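Long-range contact in nitrate transport protein (Parabacteroides distasonis, PDB 3HN0), which probably serves as the substrate-binding component of an ABC transporter, perhaps for nitrate or a related small solute: residues V6-F20 against L49-P61. Residues are numbered along the deposited sequence; the frame is centred on the assembly and turned at random.
Sequences VIKVSVLRGPSVIAF and LLIKQETDIAVLP
Ser10 sits at the middle of a parallel strand pair, its N donating to Ile57 O (2.9 Å) and its O accepting from Val59 N. Leu12 N continues the ladder to Val59 O; the two strand axes diverge by only 8°. At the start of the pairing Lys8 O takes both Asp56 N and Ile57 N, the latter nearly head-on to the carbonyl.

Asp56 extends the ladder with its side chain: OD2 receives Lys8 N at 2.9 Å in an almost straight bond (177°), through its anti side, standing in for a backbone carbonyl. With CG beside its own backbone N (chi1 -63°), the carboxylate is carried across to the amide of Lys8. Replacing Asp56 by alanine would probably leave Lys8 N without this acceptor. On the Ser10 side of the sheet, in the conformer described, Ser10 OG and Thr55 OG1 share a 2.6 Å hydrogen bond, small hydroxyls that suit a buried site.

Branched residues fill the other face. Val9 and Ile57 lie side by side, as do Val11 and Val59, while Ile57 CD1 reaches Ile7 CG2 (3.8 Å). Val59 CG2 meets Phe20 CZ at 3.5 Å, and Val11 CG2 rests over one face of that ring.

Both strands lie in the mixed sheet of one lobe, consistent with the two-lobed fold of periplasmic-type binding proteins, with antiparallel 184-188 flanking 57-61. Helix 43-51 carries the chain from strand 33-40 to 57-61, a beta-alpha-beta crossover with 6-12 between the two; across the sheet, helix 196-212 packs Leu203 on Phe20 and Phe199 on Ile57.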
ATOM      1  N   VAL A   6       5.632  31.814  18.305  1.00 13.50           N
ATOM      2  CA  VAL A   6       4.932  31.069  17.253  1.00 13.85           C
ATOM      3  C   VAL A   6       5.756  29.827  16.919  1.00 12.89           C
ATOM      4  O   VAL A   6       6.965  29.753  17.214  1.00 13.84           O
ATOM      5  CB  VAL A   6       4.698  31.896  15.962  1.00 15.74           C
ATOM      6  CG1 VAL A   6       3.932  33.183  16.283  1.00 16.02           C
ATOM      7  CG2 VAL A   6       6.007  32.236  15.287  1.00 21.25           C
ATOM      8  N   ILE A   7       5.071  28.856  16.340  1.00 13.14           N
ATOM      9  CA  ILE A   7       5.688  27.672  15.740  1.00 11.66           C
ATOM     10  C   ILE A   7       5.633  27.847  14.231  1.00 12.37           C
ATOM     11  O   ILE A   7       4.561  27.906  13.636  1.00 12.74           O
ATOM     12  CB  ILE A   7       5.002  26.377  16.193  1.00 11.46           C
ATOM     13  CG1 ILE A   7       5.302  26.107  17.672  1.00 15.55           C
ATOM     14  CG2 ILE A   7       5.432  25.164  15.364  1.00  9.54           C
ATOM     15  CD1 ILE A   7       4.299  25.128  18.340  1.00 16.11           C
ATOM     16  N   LYS A   8       6.794  27.943  13.598  1.00 12.09           N
ATOM     17  CA  LYS A   8       6.867  28.231  12.159  1.00 11.13           C
ATOM     18  C   LYS A   8       6.950  26.918  11.402  1.00 10.77           C
ATOM     19  O   LYS A   8       7.866  26.117  11.629  1.00 11.84           O
ATOM     20  CB  LYS A   8       8.067  29.130  11.835  1.00 11.33           C
ATOM     21  CG  LYS A   8       7.989  30.504  12.532  1.00 16.17           C
ATOM     22  CD  LYS A   8       9.241  31.371  12.335  1.00 21.80           C
ATOM     23  CE  LYS A   8       9.281  32.501  13.359  1.00 31.21           C
ATOM     24  NZ  LYS A   8      10.508  33.360  13.280  1.00 35.72           N
ATOM     25  N   VAL A   9       5.993  26.729  10.522  1.00 12.23           N
ATOM     26  CA  VAL A   9       5.889  25.564   9.667  1.00 10.53           C
ATOM     27  C   VAL A   9       6.029  25.993   8.224  1.00 13.08           C
ATOM     28  O   VAL A   9       5.176  26.700   7.711  1.00 12.95           O
ATOM     29  CB  VAL A   9       4.572  24.882   9.863  1.00 11.89           C
ATOM     30  CG1 VAL A   9       4.512  23.577   9.073  1.00 13.34           C
ATOM     31  CG2 VAL A   9       4.396  24.589  11.387  1.00 15.39           C
ATOM     32  N   SER A  10       7.065  25.474   7.557  1.00 12.42           N
ATOM     33  CA  SER A  10       7.307  25.803   6.157  0.50 15.93           C
ATOM     34  C   SER A  10       6.882  24.610   5.333  1.00 19.08           C
ATOM     35  O   SER A  10       7.387  23.510   5.553  1.00 21.53           O
ATOM     36  CB  SER A  10       8.795  26.087   5.929  0.50 18.61           C
ATOM     37  OG  SER A  10       9.232  27.159   6.735  0.50 18.73           O
ATOM     38  N   VAL A  11       5.958  24.815   4.400  1.00 14.35           N
ATOM     39  CA  VAL A  11       5.472  23.742   3.558  1.00 15.15           C
ATOM     40  C   VAL A  11       5.961  24.019   2.105  1.00 20.31           C
ATOM     41  O   VAL A  11       5.641  25.043   1.532  1.00 14.01           O
ATOM     42  CB  VAL A  11       3.966  23.596   3.664  1.00 17.23           C
ATOM     43  CG1 VAL A  11       3.499  22.438   2.790  1.00 22.99           C
ATOM     44  CG2 VAL A  11       3.517  23.360   5.121  1.00 15.67           C
ATOM     45  N   LEU A  12       6.829  23.169   1.535  1.00 23.12           N
ATOM     46  CA  LEU A  12       7.197  23.358   0.109  1.00 25.63           C
ATOM     47  C   LEU A  12       5.902  23.377  -0.744  1.00 26.87           C
ATOM     48  O   LEU A  12       5.038  22.550  -0.575  1.00 22.96           O
ATOM     49  CB  LEU A  12       8.093  22.249  -0.382  1.00 26.47           C
ATOM     50  CG  LEU A  12       8.571  22.357  -1.834  1.00 30.37           C
ATOM     51  CD1 LEU A  12       9.264  23.646  -2.077  1.00 25.39           C
ATOM     52  CD2 LEU A  12       9.506  21.166  -2.117  1.00 27.56           C
ATOM     53  N   ARG A  13       5.767  24.365  -1.622  1.00 26.56           N
ATOM     54  CA  ARG A  13       4.585  24.475  -2.504  1.00 26.47           C
ATOM     55  C   ARG A  13       4.243  23.151  -3.174  1.00 26.31           C
ATOM     56  O   ARG A  13       5.145  22.460  -3.664  1.00 26.73           O
ATOM     57  CB  ARG A  13       4.879  25.524  -3.597  1.00 23.46           C
ATOM     58  CG  ARG A  13       3.640  25.830  -4.495  1.00 37.55           C
ATOM     59  CD  ARG A  13       3.856  27.104  -5.386  1.00 41.99           C
ATOM     60  NE  ARG A  13       4.094  28.329  -4.605  1.00 45.27           N
ATOM     61  CZ  ARG A  13       3.144  29.048  -3.982  1.00 44.68           C
ATOM     62  NH1 ARG A  13       1.862  28.681  -4.020  1.00 34.77           N
ATOM     63  NH2 ARG A  13       3.480  30.142  -3.295  1.00 38.37           N
ATOM     64  N   GLY A  14       2.961  22.815  -3.247  1.00 26.23           N
ATOM     65  CA  GLY A  14       2.550  21.519  -3.802  1.00 24.40           C
ATOM     66  C   GLY A  14       1.399  20.941  -3.042  1.00 23.34           C
ATOM     67  O   GLY A  14       0.831  21.621  -2.170  1.00 24.71           O
ATOM     68  N   PRO A  15       1.090  19.654  -3.265  1.00 21.40           N
ATOM     69  CA  PRO A  15      -0.021  18.970  -2.596  1.00 21.44           C
ATOM     70  C   PRO A  15       0.041  18.702  -1.055  1.00 22.29           C
ATOM     71  O   PRO A  15      -0.989  18.522  -0.386  1.00 20.17           O
ATOM     72  CB  PRO A  15      -0.150  17.683  -3.390  1.00 26.93           C
ATOM     73  CG  PRO A  15       1.167  17.434  -3.977  1.00 20.42           C
ATOM     74  CD  PRO A  15       1.823  18.754  -4.197  1.00 25.09           C
ATOM     75  N   SER A  16       1.242  18.749  -0.466  1.00 16.96           N
ATOM     76  CA  SER A  16       1.344  18.622   0.967  0.65 17.01           C
ATOM     77  C   SER A  16       0.615  19.754   1.697  1.00 17.68           C
ATOM     78  O   SER A  16       0.173  19.537   2.798  1.00 17.82           O
ATOM     79  CB  SER A  16       2.799  18.630   1.400  0.65 18.10           C
ATOM     80  OG  SER A  16       3.299  19.912   1.157  0.65 14.08           O
ATOM     81  N   VAL A  17       0.437  20.931   1.055  1.00 14.38           N
ATOM     82  CA  VAL A  17      -0.270  22.058   1.721  1.00 13.61           C
ATOM     83  C   VAL A  17      -1.717  21.645   1.974  1.00 13.88           C
ATOM     84  O   VAL A  17      -2.338  22.086   2.962  1.00 14.40           O
ATOM     85  CB  VAL A  17      -0.199  23.359   0.956  1.00 12.52           C
ATOM     86  CG1 VAL A  17      -0.975  23.291  -0.387  1.00 19.06           C
ATOM     87  CG2 VAL A  17      -0.665  24.535   1.833  1.00 15.00           C
ATOM     88  N   ILE A  18      -2.236  20.711   1.156  1.00 12.82           N
ATOM     89  CA  ILE A  18      -3.592  20.252   1.392  1.00 11.63           C
ATOM     90  C   ILE A  18      -3.760  19.588   2.767  1.00 12.24           C
ATOM     91  O   ILE A  18      -4.755  19.804   3.468  1.00 14.57           O
ATOM     92  CB  ILE A  18      -4.083  19.286   0.254  1.00 13.01           C
ATOM     93  CG1 ILE A  18      -4.046  20.010  -1.086  1.00 13.65           C
ATOM     94  CG2 ILE A  18      -5.521  18.752   0.595  1.00 15.96           C
ATOM     95  CD1 ILE A  18      -4.263  19.075  -2.351  1.00 13.14           C
ATOM     96  N   ALA A  19      -2.767  18.814   3.192  1.00 12.11           N
ATOM     97  CA  ALA A  19      -2.802  18.195   4.496  1.00 13.70           C
ATOM     98  C   ALA A  19      -2.815  19.195   5.635  1.00 12.96           C
ATOM     99  O   ALA A  19      -3.335  18.915   6.699  1.00 13.94           O
ATOM    100  CB  ALA A  19      -1.571  17.251   4.644  1.00 10.56           C
ATOM    101  N   PHE A  20      -2.177  20.333   5.391  1.00 11.81           N
ATOM    102  CA  PHE A  20      -2.026  21.403   6.357  1.00 12.13           C
ATOM    103  C   PHE A  20      -3.078  22.500   6.197  1.00 13.56           C
ATOM    104  O   PHE A  20      -3.049  23.492   6.919  1.00 14.17           O
ATOM    105  CB  PHE A  20      -0.603  21.981   6.203  1.00 11.89           C
ATOM    106  CG  PHE A  20       0.474  21.077   6.696  1.00 12.92           C
ATOM    107  CD1 PHE A  20       1.028  20.130   5.885  1.00 12.32           C
ATOM    108  CD2 PHE A  20       0.948  21.186   8.012  1.00 13.12           C
ATOM    109  CE1 PHE A  20       2.002  19.298   6.352  1.00 14.80           C
ATOM    110  CE2 PHE A  20       1.932  20.352   8.489  1.00 13.19           C
ATOM    111  CZ  PHE A  20       2.452  19.406   7.670  1.00 13.32           C
ATOM    112  N   LEU A  49      15.956  27.751   5.123  1.00 20.96           N
ATOM    113  CA  LEU A  49      15.245  28.119   6.354  1.00 18.78           C
ATOM    114  C   LEU A  49      15.591  27.234   7.520  1.00 15.49           C
ATOM    115  O   LEU A  49      15.726  27.700   8.659  1.00 21.68           O
ATOM    116  CB  LEU A  49      13.724  28.087   6.104  1.00 22.01           C
ATOM    117  CG  LEU A  49      13.150  29.178   5.198  1.00 21.83           C
ATOM    118  CD1 LEU A  49      11.720  28.771   4.826  1.00 26.79           C
ATOM    119  CD2 LEU A  49      13.226  30.593   5.843  1.00 26.12           C
ATOM    120  N   LEU A  50      15.707  25.930   7.266  1.00 18.44           N
ATOM    121  CA  LEU A  50      16.091  25.001   8.301  1.00 19.60           C
ATOM    122  C   LEU A  50      17.520  25.246   8.781  1.00 24.34           C
ATOM    123  O   LEU A  50      17.772  25.360   9.979  1.00 26.94           O
ATOM    124  CB  LEU A  50      15.998  23.561   7.814  1.00 17.57           C
ATOM    125  CG  LEU A  50      14.590  23.004   7.632  1.00 20.64           C
ATOM    126  CD1 LEU A  50      14.618  21.731   6.811  1.00 18.18           C
ATOM    127  CD2 LEU A  50      14.008  22.756   9.013  1.00 18.25           C
ATOM    128  N   ILE A  51      18.442  25.328   7.843  1.00 21.02           N
ATOM    129  CA  ILE A  51      19.845  25.629   8.210  1.00 24.80           C
ATOM    130  C   ILE A  51      19.981  26.944   9.008  1.00 26.15           C
ATOM    131  O   ILE A  51      20.613  26.986  10.065  1.00 29.59           O
ATOM    132  CB  ILE A  51      20.724  25.661   6.963  1.00 25.07           C
ATOM    133  CG1 ILE A  51      20.779  24.264   6.325  1.00 27.73           C
ATOM    134  CG2 ILE A  51      22.140  26.145   7.323  1.00 26.49           C
ATOM    135  CD1 ILE A  51      21.181  24.270   4.907  1.00 25.27           C
ATOM    136  N   LYS A  52      19.346  27.998   8.534  1.00 28.04           N
ATOM    137  CA  LYS A  52      19.352  29.284   9.257  1.00 27.96           C
ATOM    138  C   LYS A  52      18.543  29.329  10.570  1.00 28.23           C
ATOM    139  O   LYS A  52      18.560  30.344  11.294  1.00 26.49           O
ATOM    140  CB  LYS A  52      18.853  30.360   8.326  1.00 29.94           C
ATOM    141  CG  LYS A  52      19.766  30.594   7.123  1.00 33.05           C
ATOM    142  CD  LYS A  52      19.493  31.928   6.437  1.00 38.31           C
ATOM    143  CE  LYS A  52      18.411  31.837   5.395  1.00 45.39           C
ATOM    144  NZ  LYS A  52      18.500  32.996   4.446  1.00 44.97           N
ATOM    145  N   GLN A  53      17.849  28.235  10.878  1.00 25.83           N
ATOM    146  CA  GLN A  53      16.945  28.145  12.027  1.00 27.48           C
ATOM    147  C   GLN A  53      15.877  29.222  11.981  1.00 22.87           C
ATOM    148  O   GLN A  53      15.521  29.816  13.000  1.00 26.12           O
ATOM    149  CB  GLN A  53      17.724  28.162  13.346  1.00 31.55           C
ATOM    150  CG  GLN A  53      18.892  27.151  13.348  1.00 40.14           C
ATOM    151  CD  GLN A  53      19.708  27.228  14.607  1.00 41.25           C
ATOM    152  OE1 GLN A  53      20.743  27.886  14.633  1.00 47.21           O
ATOM    153  NE2 GLN A  53      19.234  26.580  15.675  1.00 42.30           N
ATOM    154  N   GLU A  54      15.370  29.447  10.785  1.00 19.78           N
ATOM    155  CA  GLU A  54      14.283  30.399  10.558  1.00 21.25           C
ATOM    156  C   GLU A  54      12.951  29.710  10.363  1.00 18.32           C
ATOM    157  O   GLU A  54      11.958  30.365  10.108  1.00 18.01           O
ATOM    158  CB  GLU A  54      14.588  31.269   9.360  1.00 22.60           C
ATOM    159  CG  GLU A  54      15.718  32.277   9.679  1.00 27.57           C
ATOM    160  CD  GLU A  54      16.193  33.082   8.457  1.00 35.15           C
ATOM    161  OE1 GLU A  54      15.707  32.839   7.326  1.00 33.20           O
ATOM    162  OE2 GLU A  54      17.057  33.965   8.661  1.00 38.14           O
ATOM    163  N   THR A  55      12.947  28.381  10.414  1.00 16.02           N
ATOM    164  CA  THR A  55      11.686  27.618  10.496  1.00 15.52           C
ATOM    165  C   THR A  55      11.875  26.515  11.526  1.00 14.86           C
ATOM    166  O   THR A  55      13.029  26.098  11.819  1.00 17.23           O
ATOM    167  CB  THR A  55      11.188  27.125   9.144  1.00 17.43           C
ATOM    168  OG1 THR A  55       9.788  26.815   9.262  1.00 17.81           O
ATOM    169  CG2 THR A  55      12.001  25.899   8.593  1.00 14.14           C
ATOM    170  N   ASP A  56      10.767  26.064  12.112  1.00 13.45           N
ATOM    171  CA  ASP A  56      10.798  25.069  13.182  1.00 13.63           C
ATOM    172  C   ASP A  56      10.482  23.659  12.639  1.00 14.86           C
ATOM    173  O   ASP A  56      11.041  22.687  13.091  1.00 14.79           O
ATOM    174  CB  ASP A  56       9.782  25.440  14.265  1.00 11.72           C
ATOM    175  CG  ASP A  56      10.124  26.776  14.949  1.00 18.05           C
ATOM    176  OD1 ASP A  56      11.325  26.902  15.308  1.00 17.65           O
ATOM    177  OD2 ASP A  56       9.246  27.693  15.076  1.00 14.74           O
ATOM    178  N   ILE A  57       9.550  23.600  11.692  1.00 11.76           N
ATOM    179  CA  ILE A  57       9.076  22.359  11.069  1.00 11.05           C
ATOM    180  C   ILE A  57       9.052  22.648   9.576  1.00 15.39           C
ATOM    181  O   ILE A  57       8.725  23.778   9.164  1.00 16.03           O
ATOM    182  CB  ILE A  57       7.630  22.074  11.541  1.00 12.36           C
ATOM    183  CG1 ILE A  57       7.637  21.881  13.087  1.00 14.80           C
ATOM    184  CG2 ILE A  57       7.021  20.909  10.730  1.00 16.20           C
ATOM    185  CD1 ILE A  57       6.297  21.859  13.776  1.00 19.36           C
ATOM    186  N   ALA A  58       9.399  21.667   8.748  1.00 12.35           N
ATOM    187  CA  ALA A  58       9.377  21.899   7.315  1.00 11.54           C
ATOM    188  C   ALA A  58       8.862  20.667   6.644  1.00 12.27           C
ATOM    189  O   ALA A  58       9.087  19.571   7.142  1.00 10.99           O
ATOM    190  CB  ALA A  58      10.785  22.235   6.786  1.00 13.40           C
ATOM    191  N   VAL A  59       8.241  20.827   5.481  0.65  9.96           N
ATOM    192  CA  VAL A  59       7.706  19.711   4.765  0.65 11.28           C
ATOM    193  C   VAL A  59       8.331  19.760   3.368  0.65 12.38           C
ATOM    194  O   VAL A  59       8.130  20.757   2.651  0.65 14.63           O
ATOM    195  CB  VAL A  59       6.151  19.826   4.693  0.65  9.25           C
ATOM    196  CG1 VAL A  59       5.569  18.556   4.074  0.65  9.93           C
ATOM    197  CG2 VAL A  59       5.553  20.094   6.107  0.65 10.39           C
ATOM    198  N   LEU A  60       9.113  18.723   3.007  0.75 13.61           N
ATOM    199  CA  LEU A  60       9.903  18.701   1.775  0.75 16.13           C
ATOM    200  C   LEU A  60      10.188  17.266   1.414  0.75 14.34           C
ATOM    201  O   LEU A  60       9.895  16.330   2.185  0.75 11.63           O
ATOM    202  CB  LEU A  60      11.214  19.517   1.896  0.75 16.34           C
ATOM    203  CG  LEU A  60      12.380  18.930   2.739  0.75 18.14           C
ATOM    204  CD1 LEU A  60      13.463  19.953   2.800  0.75 16.30           C
ATOM    205  CD2 LEU A  60      11.993  18.548   4.168  0.75 21.37           C
ATOM    206  N   PRO A  61      10.771  17.066   0.240  1.00 13.09           N
ATOM    207  CA  PRO A  61      10.896  15.696  -0.213  1.00 13.05           C
ATOM    208  C   PRO A  61      11.743  14.881   0.755  1.00 12.68           C
ATOM    209  O   PRO A  61      12.717  15.399   1.357  1.00 11.27           O
ATOM    210  CB  PRO A  61      11.589  15.836  -1.554  1.00 14.99           C
ATOM    211  CG  PRO A  61      11.097  17.157  -2.073  1.00 16.75           C
ATOM    212  CD  PRO A  61      11.127  18.016  -0.831  1.00 16.64           C
TER
HETATM  213  O   HOH W   1       9.514  30.046  15.960  1.00 28.47           O
HETATM  214  O   HOH W   2      12.052  33.038  11.152  1.00 29.12           O